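Local structure of catechol 1,2 dioxygenase (Acinetobacter radioresistens, 2XSU) at residues G141-T146 against V291-E296; I150-K155 against T185-K190; A70-L75 against E206-A211; G128-K133 against N162-Y167. The protein probably catalyses the intradiol cleavage of catechol by dioxygen to cis,cis-muconate with a bound ferric ion, an early step of the beta-ketoadipate pathway. The protein carries 1 engineered substitution. All blocks are in the same frame, centred on the assembly; numbering follows the deposited sequence.

Contact 1 of 4, residues G141-T146 against V291-E296; sequences GTVTDT and VELVKE
Val-143 and Leu-293 meet by their methyl ends on one face of the sheet: CG1 of Val-143 comes within 3.8 Å of CD1 of Leu-293. Val-143 holds CG1 anti to its own nitrogen (chi1 180°), which turns that branch along the strand toward the leucine, while its other branch, CG2, packs beside CB of Val-291. Branched and aliphatic residues suit this buried face, where Leu-238 of strand 238-244 also covers Val-291 and Leu-293. The backbones beneath form a parallel pair within the mixed beta sheet of the intradiol dioxygenase domain. Val-291 N donates to Thr-142 O and Leu-293 N to Thr-144 O, with Thr-144 N donating to Val-291 O between them (2.9 Å). On the other face, Glu-292 stretches out fully (chi1 175°, chi2 -180°) and crosses Thr-146 at about a right angle, its CD 3.5 Å from Thr-146 CA and its OE2 3.4 Å from Thr-146 CG2. The same OE2 takes a hydrogen bond from Gly-102 N. A water accepts from Thr-146 N and donates to Leu-293 O at 2.7 Å.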
# COMPACT_ATOMS: atom_id res chain seq x y z
N GLY A 141 11.46 9.54 37.29
CA GLY A 141 12.81 9.67 36.78
C GLY A 141 13.29 11.09 36.79
O GLY A 141 12.51 12.02 36.99
N THR A 142 14.60 11.23 36.57
CA THR A 142 15.24 12.52 36.40
C THR A 142 15.74 12.61 34.97
O THR A 142 16.28 11.62 34.43
CB THR A 142 16.42 12.63 37.39
OG1 THR A 142 15.94 12.41 38.73
CG2 THR A 142 17.10 14.02 37.30
N VAL A 143 15.60 13.78 34.35
CA VAL A 143 16.13 14.01 33.01
C VAL A 143 17.40 14.85 33.16
O VAL A 143 17.38 15.92 33.78
CB VAL A 143 15.11 14.72 32.09
CG1 VAL A 143 15.69 14.96 30.68
CG2 VAL A 143 13.80 13.89 32.01
N THR A 144 18.50 14.33 32.62
CA THR A 144 19.81 14.98 32.76
C THR A 144 20.54 15.06 31.42
O THR A 144 20.13 14.43 30.43
CB THR A 144 20.73 14.21 33.74
OG1 THR A 144 21.00 12.88 33.25
CG2 THR A 144 20.13 14.13 35.13
N ASP A 145 21.63 15.83 31.40
CA ASP A 145 22.56 15.76 30.28
C ASP A 145 23.52 14.57 30.51
O ASP A 145 23.40 13.86 31.51
CB ASP A 145 23.31 17.10 30.10
CG ASP A 145 24.23 17.44 31.26
OD1 ASP A 145 24.54 16.57 32.11
OD2 ASP A 145 24.66 18.62 31.30
N THR A 146 24.46 14.35 29.60
CA THR A 146 25.37 13.19 29.73
C THR A 146 26.34 13.24 30.93
O THR A 146 26.93 12.21 31.28
CB THR A 146 26.18 12.93 28.45
OG1 THR A 146 26.84 14.14 28.06
CG2 THR A 146 25.26 12.45 27.31
N VAL A 291 16.33 9.52 32.25
CA VAL A 291 16.61 9.81 30.86
C VAL A 291 17.81 10.73 30.75
O VAL A 291 17.87 11.76 31.42
CB VAL A 291 15.41 10.46 30.16
CG1 VAL A 291 15.76 10.84 28.73
CG2 VAL A 291 14.21 9.51 30.15
N GLU A 292 18.75 10.34 29.90
CA GLU A 292 19.91 11.18 29.59
C GLU A 292 19.82 11.66 28.15
O GLU A 292 19.74 10.86 27.20
CB GLU A 292 21.19 10.37 29.83
CG GLU A 292 22.49 11.02 29.44
CD GLU A 292 23.68 10.10 29.73
OE1 GLU A 292 24.00 9.88 30.92
OE2 GLU A 292 24.26 9.56 28.75
N LEU A 293 19.83 12.98 27.98
CA LEU A 293 19.77 13.61 26.67
C LEU A 293 21.15 14.10 26.21
O LEU A 293 21.99 14.52 27.04
CB LEU A 293 18.79 14.80 26.68
CG LEU A 293 17.34 14.50 27.01
CD1 LEU A 293 16.53 15.82 27.04
CD2 LEU A 293 16.76 13.54 25.98
N VAL A 294 21.37 14.03 24.91
CA VAL A 294 22.63 14.47 24.28
C VAL A 294 22.47 15.92 23.81
O VAL A 294 21.43 16.28 23.26
CB VAL A 294 23.01 13.53 23.11
CG1 VAL A 294 24.29 13.99 22.39
CG2 VAL A 294 23.18 12.07 23.60
N LYS A 295 23.49 16.75 24.03
CA LYS A 295 23.40 18.14 23.55
C LYS A 295 23.38 18.22 22.03
O LYS A 295 24.06 17.44 21.33
CB LYS A 295 24.52 19.03 24.14
CG LYS A 295 25.94 18.59 23.82
CD LYS A 295 26.93 19.79 23.76
CE LYS A 295 28.39 19.36 23.45
NZ LYS A 295 28.54 18.28 22.42
N GLU A 296 22.58 19.14 21.50
CA GLU A 296 22.51 19.37 20.06
C GLU A 296 23.81 20.02 19.63
O GLU A 296 24.19 21.06 20.16
CB GLU A 296 21.36 20.31 19.70
CG GLU A 296 19.99 19.66 19.62
CD GLU A 296 18.87 20.67 19.38
OE1 GLU A 296 19.07 21.88 19.67
OE2 GLU A 296 17.78 20.26 18.90
O HOH W 1 24.26 16.06 27.16

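Contact 2 of 4, residues I150-K155 against T185-K190; sequences IIEGAK and TDVNGK
Thr-185 takes part in all four direct hydrogen bonds between these two loops. Its OG1 donates to Ile-151 O at 2.7 Å and accepts from Ala-154 N at 2.9 Å, so one hydroxyl joins two backbone groups of the opposite loop. With chi1 at 56° the oxygen sits between the threonine's own nitrogen and carbonyl carbon, pointing into the bend formed by Ile-151 to Ala-154. Its backbone adds two more bonds: Thr-185 N gives to Ala-154 O in the carbonyl plane (2.8 Å), whereas Gly-153 N reaches Thr-185 O from above that carbonyl's plane (3.0 Å). A water adds a polar bridge, donating both to Glu-152 OE1 and to Val-187 O (2.9 Å).

Within 185-190, Asn-188 N bonds to Asp-186 OD1 in an Asx turn, and Lys-190 N reaches the same oxygen from the opposite face of the carboxylate. A type I turn runs from Asp-186 to Gly-189.

Van der Waals contacts surround these bonds. Ile-150 lays CD1 against Val-187 O and CG2 against Asn-188 O, both at 3.4 Å. Glu-152, extended, passes its aliphatic CG over Asp-186 O and brings its carboxylate obliquely alongside Val-187 CA and CB. Gly-153 and Gly-189, each at positive phi, let the two loops bend tightly; Gly-189 CA approaches Ile-151 O closely enough for a CH-to-oxygen contact.

The loops, one joining strand 136-145 to 155-159 and the other 180-184 to 190-196, thus meet in a partly buried patch around a buried threonine, whose hydroxyl satisfies the carbonyl of Ile-151 and the amide of Ala-154 by donating one hydrogen bond and accepting another.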
# COMPACT_ATOMS: atom_id res chain seq x y z
N ILE A 150 20.99 18.20 35.91
CA ILE A 150 19.53 18.18 35.70
C ILE A 150 19.07 19.17 34.61
O ILE A 150 19.68 20.23 34.39
CB ILE A 150 18.73 18.31 37.04
CG1 ILE A 150 18.93 19.69 37.68
CG2 ILE A 150 19.13 17.21 38.03
CD1 ILE A 150 17.91 20.74 37.26
N ILE A 151 18.01 18.78 33.90
CA ILE A 151 17.36 19.63 32.91
C ILE A 151 15.94 19.94 33.38
O ILE A 151 15.07 19.05 33.47
CB ILE A 151 17.29 18.96 31.49
CG1 ILE A 151 18.70 18.63 31.00
CG2 ILE A 151 16.58 19.86 30.50
CD1 ILE A 151 18.74 17.73 29.71
N GLU A 152 15.69 21.22 33.70
CA GLU A 152 14.35 21.69 34.08
C GLU A 152 13.56 22.10 32.83
O GLU A 152 14.11 22.73 31.93
CB GLU A 152 14.44 22.89 35.06
CG GLU A 152 13.06 23.52 35.41
CD GLU A 152 13.15 24.75 36.35
OE1 GLU A 152 14.22 25.39 36.41
OE2 GLU A 152 12.13 25.07 37.03
N GLY A 153 12.27 21.74 32.78
CA GLY A 153 11.39 22.12 31.68
C GLY A 153 11.45 21.22 30.45
O GLY A 153 10.86 21.54 29.42
N ALA A 154 12.13 20.09 30.58
CA ALA A 154 12.12 19.08 29.52
C ALA A 154 10.71 18.52 29.37
O ALA A 154 10.01 18.31 30.38
CB ALA A 154 13.11 17.97 29.84
N LYS A 155 10.29 18.30 28.13
CA LYS A 155 8.95 17.80 27.82
C LYS A 155 8.97 16.27 27.75
O LYS A 155 9.55 15.71 26.81
CB LYS A 155 8.54 18.39 26.48
CG LYS A 155 7.11 18.23 26.13
CD LYS A 155 6.79 19.11 24.92
CE LYS A 155 5.41 18.81 24.37
NZ LYS A 155 4.99 19.77 23.30
N THR A 185 9.49 18.54 33.17
CA THR A 185 10.31 18.25 34.35
C THR A 185 10.38 19.49 35.26
O THR A 185 10.37 20.64 34.78
CB THR A 185 11.73 17.79 34.03
OG1 THR A 185 12.37 18.76 33.20
CG2 THR A 185 11.70 16.42 33.26
N ASP A 186 10.42 19.24 36.56
CA ASP A 186 10.38 20.33 37.55
C ASP A 186 11.78 20.90 37.79
O ASP A 186 12.74 20.57 37.08
CB ASP A 186 9.72 19.84 38.85
CG ASP A 186 10.51 18.73 39.56
OD1 ASP A 186 11.74 18.61 39.40
OD2 ASP A 186 9.87 17.99 40.34
N VAL A 187 11.90 21.76 38.81
CA VAL A 187 13.17 22.40 39.14
C VAL A 187 14.31 21.43 39.50
O VAL A 187 15.49 21.79 39.41
CB VAL A 187 12.96 23.47 40.28
CG1 VAL A 187 12.67 22.81 41.59
CG2 VAL A 187 14.20 24.36 40.37
N ASN A 188 13.97 20.19 39.87
CA ASN A 188 14.96 19.16 40.18
C ASN A 188 15.19 18.18 39.01
O ASN A 188 15.90 17.17 39.18
CB ASN A 188 14.59 18.42 41.48
CG ASN A 188 14.41 19.39 42.68
OD1 ASN A 188 13.39 19.35 43.38
ND2 ASN A 188 15.37 20.26 42.88
N GLY A 189 14.62 18.51 37.85
CA GLY A 189 14.73 17.66 36.65
C GLY A 189 13.84 16.44 36.72
O GLY A 189 14.01 15.51 35.94
N LYS A 190 12.90 16.44 37.66
CA LYS A 190 12.08 15.25 37.93
C LYS A 190 10.74 15.24 37.24
O LYS A 190 10.10 16.29 37.06
CB LYS A 190 11.85 15.10 39.44
CG LYS A 190 13.06 14.64 40.28
CD LYS A 190 13.31 13.10 40.20
CE LYS A 190 12.05 12.20 40.34
NZ LYS A 190 11.41 12.26 41.70
O HOH W 2 16.44 24.13 37.93

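Contact 3 of 4, residues A70-L75 against E206-A211; sequences ANELGL and EGTTQA. With PIE (1,2-diacyl-sn-glycero-3-phosphoinositol), chain C.
Glu-72 OE1 is gripped by three groups: Thr-209 OG1 donates at 2.8 Å, Thr-209 N at 2.9 Å, and a water at 2.8 Å. The hydroxyl arrives on the anti side, 17° out of the carboxylate plane, whereas the amide comes from well above it. OE2 takes a longer and more bent bond from Thr-208 N (3.2 Å) and lies against Gly-207 CA. The glutamate gets there by an extended chain, with CG beside its own nitrogen (chi1 -81°) and chi2 at -168°, which carries the carboxylate straight from the 70-75 backbone to the start of helix 208-215.

Gly-207 is the N-cap of that helix, and the carboxylate meets the first two amides after it directly and the third, Gln-210 N, through the water. A negative group is well placed here: the helix dipole and the first-turn amides, which have no partner within the helix, would probably stabilise its charge. Glycine suits the cap because the side-chain position at 207 faces the glutamate and is already taken up by OE2, and threonine suits position 209 because its hydroxyl reaches back to the same oxygen as its amide.

These bonds join the N-terminal helical region to the catalytic domain. Ahead of Glu-72, a Schellman motif at Asn-71 ends helix 54-69 and turns the chain into helix 73-80. Leu-75 packs its CB and CD2 beside Thr-209 OG1, its side chain about 8 Å from the ferric ion. The bound phospholipid touches both segments, with its O13 at 3.2 Å from Ala-211 CB and its C46 at 3.4 Å from Leu-73 O, while Lys-215 bonds to it.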
# COMPACT_ATOMS: atom_id res chain seq x y z
N ALA A 70 -7.51 -0.55 6.57
CA ALA A 70 -7.55 -0.95 7.99
C ALA A 70 -6.63 -0.08 8.86
O ALA A 70 -6.58 -0.26 10.10
CB ALA A 70 -7.17 -2.41 8.11
N ASN A 71 -5.94 0.88 8.24
CA ASN A 71 -4.93 1.74 8.88
C ASN A 71 -3.87 0.92 9.59
O ASN A 71 -3.48 1.26 10.72
CB ASN A 71 -5.59 2.73 9.84
CG ASN A 71 -6.34 3.83 9.11
OD1 ASN A 71 -7.58 3.90 9.16
ND2 ASN A 71 -5.60 4.72 8.44
N GLU A 72 -3.38 -0.12 8.92
CA GLU A 72 -2.44 -1.07 9.54
C GLU A 72 -1.03 -1.08 8.93
O GLU A 72 -0.22 -1.94 9.31
CB GLU A 72 -2.99 -2.50 9.54
CG GLU A 72 -3.98 -2.81 10.67
CD GLU A 72 -4.31 -4.30 10.83
OE1 GLU A 72 -3.38 -5.11 10.99
OE2 GLU A 72 -5.51 -4.68 10.82
N LEU A 73 -0.75 -0.18 7.99
CA LEU A 73 0.58 -0.19 7.35
C LEU A 73 1.69 0.22 8.33
O LEU A 73 2.83 -0.23 8.18
CB LEU A 73 0.64 0.62 6.04
CG LEU A 73 -0.06 -0.08 4.86
CD1 LEU A 73 -0.06 0.85 3.63
CD2 LEU A 73 0.60 -1.46 4.54
N GLY A 74 1.36 1.05 9.32
CA GLY A 74 2.34 1.39 10.39
C GLY A 74 2.62 0.18 11.26
O GLY A 74 3.78 -0.10 11.66
N LEU A 75 1.58 -0.57 11.57
CA LEU A 75 1.72 -1.80 12.31
C LEU A 75 2.56 -2.83 11.53
O LEU A 75 3.43 -3.51 12.11
CB LEU A 75 0.32 -2.35 12.63
CG LEU A 75 0.16 -3.33 13.75
CD1 LEU A 75 0.76 -2.77 15.04
CD2 LEU A 75 -1.38 -3.58 13.92
N GLU A 206 -8.23 -10.40 13.53
CA GLU A 206 -8.87 -10.53 12.23
C GLU A 206 -8.35 -9.52 11.21
O GLU A 206 -8.87 -9.43 10.08
CB GLU A 206 -10.40 -10.40 12.37
CG GLU A 206 -11.03 -11.46 13.27
CD GLU A 206 -10.55 -12.88 12.96
OE1 GLU A 206 -10.68 -13.33 11.80
OE2 GLU A 206 -10.02 -13.55 13.88
N GLY A 207 -7.30 -8.80 11.59
CA GLY A 207 -6.77 -7.71 10.75
C GLY A 207 -5.72 -8.19 9.76
O GLY A 207 -5.32 -9.36 9.76
N THR A 208 -5.25 -7.25 8.93
CA THR A 208 -4.33 -7.58 7.85
C THR A 208 -2.92 -7.96 8.30
O THR A 208 -2.30 -8.83 7.71
CB THR A 208 -4.22 -6.42 6.82
OG1 THR A 208 -3.92 -5.21 7.50
CG2 THR A 208 -5.57 -6.24 6.07
N THR A 209 -2.42 -7.31 9.36
CA THR A 209 -1.07 -7.62 9.83
C THR A 209 -0.99 -9.07 10.35
O THR A 209 -0.11 -9.85 9.93
CB THR A 209 -0.56 -6.58 10.87
OG1 THR A 209 -0.69 -5.26 10.31
CG2 THR A 209 0.91 -6.84 11.17
N GLN A 210 -1.94 -9.45 11.20
CA GLN A 210 -1.97 -10.82 11.72
C GLN A 210 -2.21 -11.83 10.60
O GLN A 210 -1.64 -12.92 10.62
CB GLN A 210 -2.99 -10.97 12.85
CG GLN A 210 -2.77 -12.26 13.66
CD GLN A 210 -1.38 -12.33 14.30
OE1 GLN A 210 -1.02 -11.44 15.07
NE2 GLN A 210 -0.59 -13.36 13.98
N ALA A 211 -3.01 -11.46 9.59
CA ALA A 211 -3.21 -12.38 8.47
C ALA A 211 -1.88 -12.74 7.81
O ALA A 211 -1.63 -13.91 7.48
CB ALA A 211 -4.18 -11.78 7.45
P PIE C . -4.84 -13.15 3.56
O11 PIE C . -5.35 -14.22 2.72
O12 PIE C . -3.21 -12.85 3.31
O13 PIE C . -4.90 -13.84 5.15
O14 PIE C . -5.63 -11.93 3.79
C1 PIE C . -4.07 -15.04 2.44
C2 PIE C . -3.65 -14.44 1.08
C3 PIE C . -2.23 -13.89 1.31
O31 PIE C . -1.96 -12.69 0.56
O32 PIE C . -0.89 -11.54 2.17
C31 PIE C . -0.86 -12.05 1.06
C32 PIE C . 0.41 -11.96 0.21
C33 PIE C . 0.77 -10.50 -0.09
C34 PIE C . 1.89 -10.01 0.82
C35 PIE C . 2.85 -9.10 0.05
C36 PIE C . 3.28 -7.90 0.88
C37 PIE C . 4.65 -8.14 1.49
C38 PIE C . 5.39 -6.83 1.71
C39 PIE C . 6.77 -7.01 1.62
C40 PIE C . 7.66 -5.98 1.33
C41 PIE C . 7.25 -4.66 1.13
C42 PIE C . 7.61 -3.78 2.33
O21 PIE C . -3.72 -15.38 -0.07
O22 PIE C . -3.00 -17.34 0.83
C21 PIE C . -2.92 -16.50 -0.08
C22 PIE C . -1.97 -16.82 -1.25
C23 PIE C . -1.29 -15.64 -1.95
C24 PIE C . -0.41 -16.15 -3.11
C25 PIE C . 1.05 -15.73 -2.92
C26 PIE C . 1.22 -14.23 -3.14
C27 PIE C . 2.69 -13.82 -3.06
C28 PIE C . 2.82 -12.32 -2.77
C29 PIE C . 2.97 -11.52 -4.07
C47 PIE C . 3.35 -10.07 -3.80
C48 PIE C . 3.46 -9.31 -5.12
C49 PIE C . 4.33 -8.06 -4.98
C50 PIE C . 3.75 -6.86 -5.74
C51 PIE C . 2.96 -5.91 -4.83
C1' PIE C . -9.02 -11.07 4.97
C2' PIE C . -9.81 -11.54 3.79
C3' PIE C . -9.21 -12.87 3.30
C4' PIE C . -7.77 -12.73 2.98
C5' PIE C . -6.98 -12.18 4.17
C6' PIE C . -7.56 -10.81 4.60
O1' PIE C . -9.52 -9.79 5.41
O2' PIE C . -11.17 -11.77 4.12
O3' PIE C . -9.92 -13.36 2.16
O4' PIE C . -7.11 -12.85 1.74
O6' PIE C . -6.85 -10.35 5.76
C52 PIE C . 3.75 -5.43 -3.60
C53 PIE C . 4.64 -4.23 -3.94
C54 PIE C . 3.82 -2.99 -4.28
C55 PIE C . 4.42 -1.73 -3.65
C43 PIE C . 6.46 -3.66 3.33
C44 PIE C . 6.21 -2.21 3.76
C45 PIE C . 6.08 -2.12 5.28
C46 PIE C . 4.68 -1.65 5.66
O HOH W 3 -3.67 -7.49 12.43

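Contact 4 of 4, residues G128-K133 against N162-Y167; sequences GSESDK and NSLGNY. With FE (Fe (III) ion), chain B.
Glu-130 reaches Ser-163 by an extended chain, its CG beside the backbone nitrogen (chi1 -59°) and chi2 at -166°, while Ser-163 swings OG between its own nitrogen and carbonyl carbon (chi1 81°) to face the same carboxylate. OE1 takes Ser-163 N on its syn lone pair at 2.9 Å; OE2 takes Ser-163 OG at 2.8 Å, the hydroxyl coming from far above the carboxylate plane, and the amide also reaches OE2 weakly. Across this pair, Asn-162 lies at about a right angle to the glutamate, its CB 3.4 Å from Glu-130 OE1. The extended Lys-133 brings CE to 3.9 Å from Ser-163 OG.

Asparagine suits 162 because Leu-164 N bonds to its OD1 (2.9 Å) in an Asx turn within the type I turn from Asn-162 to Gly-165, and Asn-166 N bonds the same oxygen from the other face (3.0 Å). That turn leads to Tyr-167, whose OH binds the ferric ion at 1.9 Å together with Tyr-201, His-225, His-227 and a water.

A carboxylate that takes both the amide and the hydroxyl of one serine probably steadies this surface turn, from which the chain runs on to the iron ligand Tyr-167.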
# COMPACT_ATOMS: atom_id res chain seq x y z
N GLY A 128 -9.01 6.12 36.35
CA GLY A 128 -9.48 5.32 37.49
C GLY A 128 -10.54 4.28 37.15
O GLY A 128 -11.00 3.54 38.05
N SER A 129 -10.93 4.18 35.87
CA SER A 129 -11.99 3.25 35.45
C SER A 129 -11.61 1.77 35.54
O SER A 129 -12.48 0.90 35.43
CB SER A 129 -12.49 3.55 34.03
OG SER A 129 -11.46 3.33 33.07
N GLU A 130 -10.32 1.51 35.74
CA GLU A 130 -9.83 0.14 35.92
C GLU A 130 -9.27 -0.12 37.33
O GLU A 130 -8.54 -1.08 37.53
CB GLU A 130 -8.75 -0.19 34.88
CG GLU A 130 -9.22 -0.05 33.44
CD GLU A 130 -8.25 -0.71 32.44
OE1 GLU A 130 -7.03 -0.44 32.52
OE2 GLU A 130 -8.72 -1.49 31.58
N SER A 131 -9.60 0.73 38.30
CA SER A 131 -8.92 0.68 39.59
C SER A 131 -9.15 -0.62 40.37
O SER A 131 -8.35 -0.95 41.24
CB SER A 131 -9.27 1.91 40.44
OG SER A 131 -10.67 1.90 40.75
N ASP A 132 -10.21 -1.35 40.03
CA ASP A 132 -10.51 -2.61 40.72
C ASP A 132 -10.02 -3.82 39.92
O ASP A 132 -10.31 -4.97 40.29
CB ASP A 132 -12.01 -2.76 41.03
CG ASP A 132 -12.51 -1.75 42.06
OD1 ASP A 132 -11.73 -1.26 42.93
OD2 ASP A 132 -13.73 -1.45 42.00
N LYS A 133 -9.26 -3.58 38.84
CA LYS A 133 -8.85 -4.71 37.99
C LYS A 133 -7.43 -4.67 37.44
O LYS A 133 -7.04 -5.53 36.64
CB LYS A 133 -9.83 -4.94 36.85
CG LYS A 133 -9.93 -3.80 35.85
CD LYS A 133 -11.06 -4.13 34.86
CE LYS A 133 -11.06 -3.20 33.67
NZ LYS A 133 -12.17 -3.54 32.69
N ASN A 162 -3.90 0.13 28.21
CA ASN A 162 -4.68 -0.21 29.42
C ASN A 162 -4.55 -1.68 29.83
O ASN A 162 -3.69 -2.41 29.28
CB ASN A 162 -6.15 0.25 29.29
CG ASN A 162 -6.99 -0.66 28.41
OD1 ASN A 162 -6.52 -1.65 27.82
ND2 ASN A 162 -8.29 -0.33 28.34
N SER A 163 -5.38 -2.12 30.77
CA SER A 163 -5.27 -3.48 31.34
C SER A 163 -5.62 -4.60 30.35
O SER A 163 -5.32 -5.77 30.63
CB SER A 163 -6.12 -3.64 32.60
OG SER A 163 -7.47 -3.87 32.28
N LEU A 164 -6.23 -4.20 29.23
CA LEU A 164 -6.62 -5.12 28.16
C LEU A 164 -5.67 -5.06 26.96
O LEU A 164 -5.86 -5.76 25.94
CB LEU A 164 -8.08 -4.86 27.72
CG LEU A 164 -9.15 -4.76 28.83
CD1 LEU A 164 -10.55 -4.57 28.24
CD2 LEU A 164 -9.12 -5.94 29.73
N GLY A 165 -4.64 -4.21 27.06
CA GLY A 165 -3.69 -4.00 25.96
C GLY A 165 -4.18 -3.04 24.88
O GLY A 165 -3.65 -3.06 23.77
N ASN A 166 -5.14 -2.17 25.23
CA ASN A 166 -5.73 -1.20 24.27
C ASN A 166 -5.32 0.25 24.57
O ASN A 166 -5.13 0.62 25.73
CB ASN A 166 -7.27 -1.30 24.27
CG ASN A 166 -7.80 -2.68 23.88
OD1 ASN A 166 -8.79 -3.18 24.46
ND2 ASN A 166 -7.16 -3.31 22.91
N TYR A 167 -5.23 1.05 23.51
CA TYR A 167 -4.81 2.45 23.60
C TYR A 167 -5.99 3.38 23.34
O TYR A 167 -6.83 3.11 22.47
CB TYR A 167 -3.76 2.75 22.54
CG TYR A 167 -2.36 2.22 22.82
CD1 TYR A 167 -1.36 3.10 23.23
CD2 TYR A 167 -2.04 0.89 22.61
CE1 TYR A 167 -0.08 2.65 23.46
CE2 TYR A 167 -0.74 0.41 22.84
CZ TYR A 167 0.22 1.30 23.25
OH TYR A 167 1.51 0.86 23.45
FE FE B . 2.87 0.53 22.11
O HOH W 4 2.55 0.83 20.01

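Contacts 1 and 2 form one patch, their centres 10 Å apart. Strand 136-145 connects them, since Val-143 bonds by its backbone to Gly-189 and Ile-151 of contact 2, and along the chain contact 2 is nested inside the loop that contact 1 closes. Contact 3 lies on the opposite side of the chain's centre, about 35 Å from contact 1 between centres, where the N-terminal helices meet the catalytic domain. Contact 4, nested within the loop of contact 3, has its centre about 23 Å from it, 31 Å from contact 1 and 29 Å from contact 2. Its segments alternate with those of contacts 1 and 2, and Tyr-167 leads from it to the iron.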